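Local coordinates for protein peptidyl-tRNA hydrolase (PDB 1XTY) that hydrolyses N-acyl-aminoacyl-tRNAs to a free tRNA and an N-acyl amino acid, its natural substrates perhaps being peptidyl-tRNAs that drop off the ribosome, at residues P104-E107 and N108-D111; A26-T29 and L30-I34; E44-N47 and E48-Q52; N62-D65 and E66-R70. All coordinates share one frame; numbering follows the deposited sequence.

Contact 1 of 4, residues P104-E107 and N108-D111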
# COMPACT_ATOMS: atom_id res chain seq x y z
N PRO A 104 9.64 2.66 -7.16
CA PRO A 104 10.92 2.80 -6.46
C PRO A 104 12.09 3.22 -7.35
O PRO A 104 12.10 2.94 -8.55
CB PRO A 104 11.12 1.42 -5.84
CG PRO A 104 10.44 0.51 -6.80
CD PRO A 104 9.18 1.26 -7.17
N ALA A 105 13.06 3.90 -6.76
CA ALA A 105 14.24 4.36 -7.48
C ALA A 105 15.29 4.81 -6.48
O ALA A 105 15.00 4.96 -5.29
CB ALA A 105 13.86 5.51 -8.40
N PRO A 106 16.54 5.03 -6.93
CA PRO A 106 17.61 5.48 -6.03
C PRO A 106 17.11 6.64 -5.17
O PRO A 106 16.59 7.63 -5.69
CB PRO A 106 18.71 5.91 -7.00
CG PRO A 106 18.55 4.92 -8.11
CD PRO A 106 17.04 4.87 -8.31
N GLU A 107 17.27 6.53 -3.86
CA GLU A 107 16.76 7.58 -2.98
C GLU A 107 17.30 8.98 -3.24
O GLU A 107 16.59 9.96 -3.03
CB GLU A 107 16.98 7.20 -1.51
CG GLU A 107 18.41 7.07 -1.08
CD GLU A 107 18.51 6.63 0.36
OE1 GLU A 107 17.92 7.31 1.23
OE2 GLU A 107 19.18 5.61 0.63
N ASN A 108 18.55 9.08 -3.68
CA ASN A 108 19.12 10.40 -3.96
C ASN A 108 18.49 10.95 -5.23
O ASN A 108 18.37 12.16 -5.41
CB ASN A 108 20.64 10.30 -4.11
CG ASN A 108 21.33 9.95 -2.81
OD1 ASN A 108 22.41 9.35 -2.80
ND2 ASN A 108 20.71 10.34 -1.70
N LEU A 109 18.08 10.04 -6.12
CA LEU A 109 17.45 10.45 -7.36
C LEU A 109 16.06 10.95 -7.00
O LEU A 109 15.62 12.00 -7.46
CB LEU A 109 17.37 9.27 -8.33
CG LEU A 109 16.86 9.59 -9.74
CD1 LEU A 109 17.73 10.69 -10.35
CD2 LEU A 109 16.89 8.35 -10.60
N VAL A 110 15.37 10.20 -6.14
CA VAL A 110 14.04 10.59 -5.71
C VAL A 110 14.10 11.85 -4.85
O VAL A 110 13.18 12.68 -4.89
CB VAL A 110 13.35 9.46 -4.91
CG1 VAL A 110 11.92 9.87 -4.58
CG2 VAL A 110 13.36 8.18 -5.73
N ASP A 111 15.17 12.00 -4.08
CA ASP A 111 15.32 13.18 -3.23
C ASP A 111 15.44 14.46 -4.05
O ASP A 111 15.13 15.54 -3.56
CB ASP A 111 16.55 13.06 -2.32
CG ASP A 111 16.31 12.15 -1.14
OD1 ASP A 111 15.22 12.22 -0.54
OD2 ASP A 111 17.22 11.37 -0.79

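Contact 2 of 4, residues A26-T29 and L30-I34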
# COMPACT_ATOMS: atom_id res chain seq x y z
N ALA A 26 -1.52 3.94 -4.16
CA ALA A 26 -0.38 4.52 -4.87
C ALA A 26 0.73 3.48 -5.06
O ALA A 26 1.30 3.37 -6.14
CB ALA A 26 0.16 5.73 -4.12
N ALA A 27 1.03 2.73 -4.01
CA ALA A 27 2.09 1.72 -4.07
C ALA A 27 1.79 0.57 -5.02
O ALA A 27 2.66 0.17 -5.81
CB ALA A 27 2.38 1.18 -2.67
N VAL A 28 0.58 0.04 -4.96
CA VAL A 28 0.21 -1.08 -5.83
C VAL A 28 0.19 -0.66 -7.30
O VAL A 28 0.68 -1.39 -8.17
CB VAL A 28 -1.16 -1.67 -5.44
CG1 VAL A 28 -1.61 -2.71 -6.46
CG2 VAL A 28 -1.07 -2.30 -4.05
N THR A 29 -0.38 0.51 -7.58
CA THR A 29 -0.43 1.00 -8.95
C THR A 29 0.99 1.15 -9.52
O THR A 29 1.23 0.80 -10.67
CB THR A 29 -1.19 2.34 -9.02
OG1 THR A 29 -2.57 2.10 -8.70
CG2 THR A 29 -1.11 2.94 -10.43
N LEU A 30 1.92 1.65 -8.72
CA LEU A 30 3.30 1.80 -9.17
C LEU A 30 3.91 0.44 -9.52
O LEU A 30 4.41 0.24 -10.62
CB LEU A 30 4.16 2.45 -8.08
CG LEU A 30 4.13 3.97 -7.95
CD1 LEU A 30 4.92 4.38 -6.71
CD2 LEU A 30 4.73 4.61 -9.20
N VAL A 31 3.85 -0.49 -8.57
CA VAL A 31 4.40 -1.83 -8.77
C VAL A 31 3.82 -2.53 -10.00
O VAL A 31 4.56 -3.08 -10.82
CB VAL A 31 4.20 -2.68 -7.49
CG1 VAL A 31 4.56 -4.14 -7.75
CG2 VAL A 31 5.07 -2.13 -6.37
N VAL A 32 2.49 -2.50 -10.14
CA VAL A 32 1.87 -3.15 -11.29
C VAL A 32 2.23 -2.46 -12.61
O VAL A 32 2.45 -3.13 -13.63
CB VAL A 32 0.33 -3.20 -11.12
CG1 VAL A 32 -0.33 -3.73 -12.39
CG2 VAL A 32 -0.01 -4.11 -9.94
N SER A 33 2.33 -1.14 -12.60
CA SER A 33 2.68 -0.40 -13.82
C SER A 33 4.11 -0.74 -14.27
O SER A 33 4.40 -0.80 -15.46
CB SER A 33 2.55 1.10 -13.60
OG SER A 33 3.57 1.58 -12.74
N ILE A 34 4.99 -0.97 -13.30
CA ILE A 34 6.38 -1.31 -13.60
C ILE A 34 6.48 -2.73 -14.15
O ILE A 34 7.16 -2.98 -15.15
CB ILE A 34 7.25 -1.18 -12.33
CG1 ILE A 34 7.34 0.29 -11.93
CG2 ILE A 34 8.63 -1.79 -12.56
CD1 ILE A 34 7.97 0.52 -10.57

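Contact 3 of 4, residues E44-N47 and E48-Q52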
# COMPACT_ATOMS: atom_id res chain seq x y z
N GLU A 44 14.60 -3.31 -12.72
CA GLU A 44 15.77 -3.59 -11.91
C GLU A 44 15.60 -2.91 -10.55
O GLU A 44 15.84 -3.53 -9.51
CB GLU A 44 17.04 -3.06 -12.60
CG GLU A 44 17.32 -3.71 -13.95
CD GLU A 44 18.53 -3.12 -14.65
OE1 GLU A 44 18.59 -1.89 -14.82
OE2 GLU A 44 19.43 -3.90 -15.03
N TRP A 45 15.16 -1.66 -10.56
CA TRP A 45 14.95 -0.94 -9.31
C TRP A 45 13.87 -1.62 -8.47
O TRP A 45 13.99 -1.68 -7.25
CB TRP A 45 14.52 0.51 -9.56
CG TRP A 45 15.58 1.39 -10.16
CD1 TRP A 45 16.94 1.23 -10.07
CD2 TRP A 45 15.37 2.60 -10.89
NE1 TRP A 45 17.58 2.27 -10.71
CE2 TRP A 45 16.65 3.12 -11.22
CE3 TRP A 45 14.23 3.30 -11.30
CZ2 TRP A 45 16.81 4.31 -11.94
CZ3 TRP A 45 14.39 4.48 -12.02
CH2 TRP A 45 15.67 4.97 -12.33
N LEU A 46 12.82 -2.11 -9.12
CA LEU A 46 11.74 -2.78 -8.39
C LEU A 46 12.25 -4.04 -7.69
O LEU A 46 11.97 -4.27 -6.52
CB LEU A 46 10.59 -3.13 -9.35
CG LEU A 46 9.39 -3.87 -8.73
CD1 LEU A 46 8.74 -3.00 -7.67
CD2 LEU A 46 8.39 -4.20 -9.84
N ASN A 47 13.01 -4.86 -8.42
CA ASN A 47 13.55 -6.08 -7.83
C ASN A 47 14.44 -5.80 -6.62
O ASN A 47 14.35 -6.48 -5.60
CB ASN A 47 14.35 -6.87 -8.87
CG ASN A 47 13.47 -7.49 -9.93
OD1 ASN A 47 12.51 -8.19 -9.61
ND2 ASN A 47 13.79 -7.24 -11.19
N GLU A 48 15.30 -4.80 -6.74
CA GLU A 48 16.20 -4.42 -5.65
C GLU A 48 15.39 -3.91 -4.46
O GLU A 48 15.70 -4.21 -3.31
CB GLU A 48 17.17 -3.33 -6.11
CG GLU A 48 17.93 -3.68 -7.37
CD GLU A 48 18.71 -2.50 -7.93
OE1 GLU A 48 18.80 -2.37 -9.16
OE2 GLU A 48 19.25 -1.70 -7.12
N TRP A 49 14.36 -3.12 -4.75
CA TRP A 49 13.52 -2.55 -3.72
C TRP A 49 12.88 -3.66 -2.89
O TRP A 49 12.84 -3.59 -1.66
CB TRP A 49 12.43 -1.69 -4.36
CG TRP A 49 11.50 -1.03 -3.40
CD1 TRP A 49 11.81 -0.09 -2.47
CD2 TRP A 49 10.08 -1.21 -3.34
NE1 TRP A 49 10.67 0.34 -1.83
CE2 TRP A 49 9.59 -0.34 -2.34
CE3 TRP A 49 9.17 -2.03 -4.03
CZ2 TRP A 49 8.23 -0.25 -2.02
CZ3 TRP A 49 7.82 -1.95 -3.71
CH2 TRP A 49 7.36 -1.06 -2.71
N LEU A 50 12.38 -4.69 -3.56
CA LEU A 50 11.76 -5.80 -2.87
C LEU A 50 12.80 -6.53 -2.01
O LEU A 50 12.52 -6.90 -0.87
CB LEU A 50 11.13 -6.76 -3.88
CG LEU A 50 9.95 -6.17 -4.66
CD1 LEU A 50 9.59 -7.08 -5.83
CD2 LEU A 50 8.75 -5.99 -3.73
N HIS A 51 14.01 -6.70 -2.54
CA HIS A 51 15.08 -7.37 -1.81
C HIS A 51 15.52 -6.56 -0.59
O HIS A 51 16.05 -7.11 0.38
CB HIS A 51 16.30 -7.61 -2.71
CG HIS A 51 16.18 -8.80 -3.60
ND1 HIS A 51 15.27 -8.88 -4.63
CD2 HIS A 51 16.87 -9.97 -3.62
CE1 HIS A 51 15.41 -10.04 -5.25
NE2 HIS A 51 16.37 -10.71 -4.66
N GLN A 52 15.30 -5.25 -0.64
CA GLN A 52 15.68 -4.37 0.45
C GLN A 52 14.59 -4.16 1.50
O GLN A 52 14.76 -3.36 2.42
CB GLN A 52 16.13 -3.02 -0.11
CG GLN A 52 17.47 -3.07 -0.84
CD GLN A 52 17.80 -1.78 -1.56
OE1 GLN A 52 17.40 -0.70 -1.13
NE2 GLN A 52 18.56 -1.89 -2.65

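Contact 4 of 4, residues N62-D65 and E66-R70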
# COMPACT_ATOMS: atom_id res chain seq x y z
N ASN A 62 0.71 20.51 1.27
CA ASN A 62 -0.59 21.10 1.57
C ASN A 62 -1.34 21.71 0.39
O ASN A 62 -2.20 22.57 0.58
CB ASN A 62 -0.44 22.15 2.67
CG ASN A 62 0.75 23.05 2.45
OD1 ASN A 62 0.97 23.56 1.35
ND2 ASN A 62 1.54 23.26 3.50
N SER A 63 -1.01 21.28 -0.82
CA SER A 63 -1.70 21.81 -1.99
C SER A 63 -1.59 20.88 -3.20
O SER A 63 -0.60 20.16 -3.36
CB SER A 63 -1.16 23.19 -2.37
OG SER A 63 0.06 23.08 -3.09
N LEU A 64 -2.61 20.91 -4.04
CA LEU A 64 -2.64 20.10 -5.24
C LEU A 64 -1.51 20.51 -6.18
O LEU A 64 -0.89 19.67 -6.82
CB LEU A 64 -3.98 20.24 -5.95
CG LEU A 64 -4.16 19.42 -7.22
CD1 LEU A 64 -4.09 17.94 -6.90
CD2 LEU A 64 -5.49 19.75 -7.85
N ASP A 65 -1.24 21.81 -6.26
CA ASP A 65 -0.19 22.30 -7.15
C ASP A 65 1.18 21.73 -6.81
O ASP A 65 1.98 21.49 -7.70
CB ASP A 65 -0.12 23.83 -7.12
CG ASP A 65 -1.37 24.48 -7.66
OD1 ASP A 65 -2.13 23.81 -8.40
OD2 ASP A 65 -1.59 25.68 -7.37
N GLU A 66 1.45 21.51 -5.53
CA GLU A 66 2.73 20.96 -5.14
C GLU A 66 2.86 19.50 -5.57
O GLU A 66 3.97 19.00 -5.78
CB GLU A 66 2.92 21.12 -3.63
CG GLU A 66 2.87 22.58 -3.22
CD GLU A 66 3.07 22.81 -1.75
OE1 GLU A 66 2.32 22.22 -0.94
OE2 GLU A 66 3.98 23.59 -1.39
N ILE A 67 1.74 18.82 -5.73
CA ILE A 67 1.76 17.44 -6.18
C ILE A 67 2.00 17.41 -7.69
O ILE A 67 2.78 16.61 -8.19
CB ILE A 67 0.45 16.70 -5.82
CG1 ILE A 67 0.57 16.16 -4.38
CG2 ILE A 67 0.16 15.58 -6.82
CD1 ILE A 67 -0.53 15.21 -3.97
N ILE A 68 1.33 18.30 -8.42
CA ILE A 68 1.49 18.37 -9.87
C ILE A 68 2.93 18.74 -10.20
O ILE A 68 3.53 18.21 -11.13
CB ILE A 68 0.54 19.43 -10.49
CG1 ILE A 68 -0.91 19.10 -10.15
CG2 ILE A 68 0.76 19.51 -12.00
CD1 ILE A 68 -1.40 17.77 -10.71
N SER A 69 3.48 19.67 -9.42
CA SER A 69 4.85 20.11 -9.62
C SER A 69 5.82 18.93 -9.54
O SER A 69 6.71 18.79 -10.37
CB SER A 69 5.22 21.15 -8.57
OG SER A 69 6.60 21.46 -8.64
N ARG A 70 5.62 18.08 -8.54
CA ARG A 70 6.50 16.94 -8.35
C ARG A 70 6.25 15.80 -9.33
O ARG A 70 7.17 15.05 -9.66
CB ARG A 70 6.43 16.48 -6.90
CG ARG A 70 6.98 17.55 -5.96
CD ARG A 70 6.98 17.15 -4.50
NE ARG A 70 7.61 18.20 -3.69
CZ ARG A 70 7.15 19.44 -3.59
NH1 ARG A 70 6.06 19.81 -4.25
NH2 ARG A 70 7.79 20.32 -2.83
O HOH W 1 3.46 21.67 1.28

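Contact 1 of 4, residues P104-E107 and N108-D111
The carbonyl of P106 closes the first turn of helix 107-114 by accepting V110 N at 2.9 Å. L109 N lies at the same distance from P106 O, but that bond is bent and weak. The next bond runs from D111 N to E107 O at 2.7 Å. P106, at the end of strand 97-106, is the N-cap residue of the helix. Its ring lies alongside L109, both side chains pointing the same way, with P106 CB 3.9 Å from L109 CB. V110 turns its CG2 methyl back over the incoming chain and meets A105 CB at 3.8 Å. That methyl sits beside the backbone N because CG1 takes the position anti to it (chi1 -176°). E107 and N108 run side by side, their carboxylate and amide planes 27° apart. E107 OE1 and D111 OD2 are 4.6 Å apart, two like charges on one side of the turn. E107 OE1 also forms a salt bridge with K3, which probably eases this repulsion. Around the turn, V110 packs on V5 and P106 on I2, both of strand 2-9. W45 of helix 40-51 covers A105 and P106, while A105 and E107 pair through their backbones with K3 and M1.

Contact 2 of 4, residues A26-T29 and L30-I34
V32 N donates to V28 O at 2.9 Å, and V31 N to A27 O at 3.1 Å. L30 N to A26 O at 3.2 Å and S33 N to T29 O at 2.9 Å complete the run. S33 adds a side-chain bond: its OG donates to L30 O at 2.6 Å, tilted 24° from that carbonyl plane. The hydroxyl can do this because chi1 of 70° sets OG between the backbone N and the carbonyl carbon, folded back along the helix. L30 O thus holds two donors, S33 OG and I34 N. With alanine at S33, L30 O would probably lose its hydroxyl donor and keep the bond from I34 N. This is regular alpha-helix, the later half of helix 16-35, which packs on the mixed sheet of the PTH2 fold. V28 and V32 lie side by side one turn apart, CG1 of V28 at 4.1 Å from CG2 of V32. Further out, A27 and L30 rest on M4 of strand 2-9, and A26 on I84 of strand 81-85. The valine side faces the dimer partner: V31 packs on V32 of the second subunit and V32 on V31 of the second subunit. T29 OG1 bonds both H25 O and Q54 NE2 of the second subunit.

Contact 3 of 4, residues E44-N47 and E48-Q52
H51 ND1 donates to N47 O at 2.7 Å, while H51 N reaches the same oxygen at 3.1 Å. The two donors come from opposite faces of the carbonyl plane. The ring nitrogen stands above that plane, 41° out of it, and N47 O in turn lies near the edge of the imidazole, tilted from the ring plane. The ring is placed there by a chi1 of -81°, which keeps CG beside the backbone N and lets ND1 fold back one turn. On the buried side, L46 CD1 meets the indole of W49 obliquely, 3.8 Å from CE3. L50 stands one turn on from L46, with L50 CD1 at 4.3 Å from L46 CG. E48 runs back along the helix, and its OE1 comes to the edge of the W45 ring, 4.2 Å from CD1. The carboxylate and indole planes are 74° apart. Backbone bonds set these spacings: E48 N to E44 O, W49 N to W45 O and L50 N to L46 O.

A hydrogen bond and packing position W49: NE1 donates to P55 O, and the ring packs on P104 and on V28 of the second subunit. W45 is placed by packing, on I2 and L79 among others. L46 fills in against V31 and I34 of helix 16-35. L50 packs on V32 of the second subunit.

The chemistry is that of a helix end. Helix 40-51 stops at H51, and the bond from H51 ND1 means that this nitrogen carries a proton. The ring nitrogen gives the last turn a second donor on N47 O, so the imidazole is likely to hold its rotation there.

Contact 4 of 4, residues N62-D65 and E66-R70
S63 caps the start of helix 64-76 through E66, in a surface contact where strand 56-61 gives way to that helix. S63 is the N-cap residue and its OG accepts E66 N at 3.2 Å, although the position of OG is less sure. A weak bond from E66 N to S63 O accompanies it. The E66 side chain runs back past the cap, extended beyond CG, with CG beside the backbone N (chi1 -60°). Its OE1 takes a weak bond from N62 N at 3.2 Å. A water bridges the same two atoms: it donates to E66 OE1 at 2.6 Å and accepts from N62 N at 3.0 Å. Replacing E66 by alanine is likely to cost N62 N this weak bond and the water its carboxylate acceptor. L64 O takes two donors, I68 N and I67 N, the latter from above the carbonyl plane, 62° out of it. L64 CG and I68 CG1 pass at 4.4 Å. R70 NH1 donates to E66 O at 2.7 Å, with that oxygen in the guanidinium plane at its edge. Its NH2 has a long, weak ion pair with D116. I67 faces inward onto L100, R9 and V61 of the sheet. The pattern is a serine N-cap, with the E66 carboxylate and a water next to it.

In the fold
Contacts 1, 2 and 3 touch one another. The link between contacts 1 and 3 is close: P106 CD lies 3.4 Å from W45 CE2, and P104 CB 3.5 Å from W49 CG. Contacts 2 and 3 join consecutive helices, with I34 CG2 at 3.6 Å from L46 CD2, and both reach the second subunit. P104 CD also meets I34 CD1 at 3.7 Å, which closes the triangle. Contact 4 stands apart. Its centre is about 27 Å from that of contact 3 and about 20 Å from that of contact 2, on the opposite side of the chain's centre from both. A bound sulfate, probably from the crystallisation liquor, lies near L64.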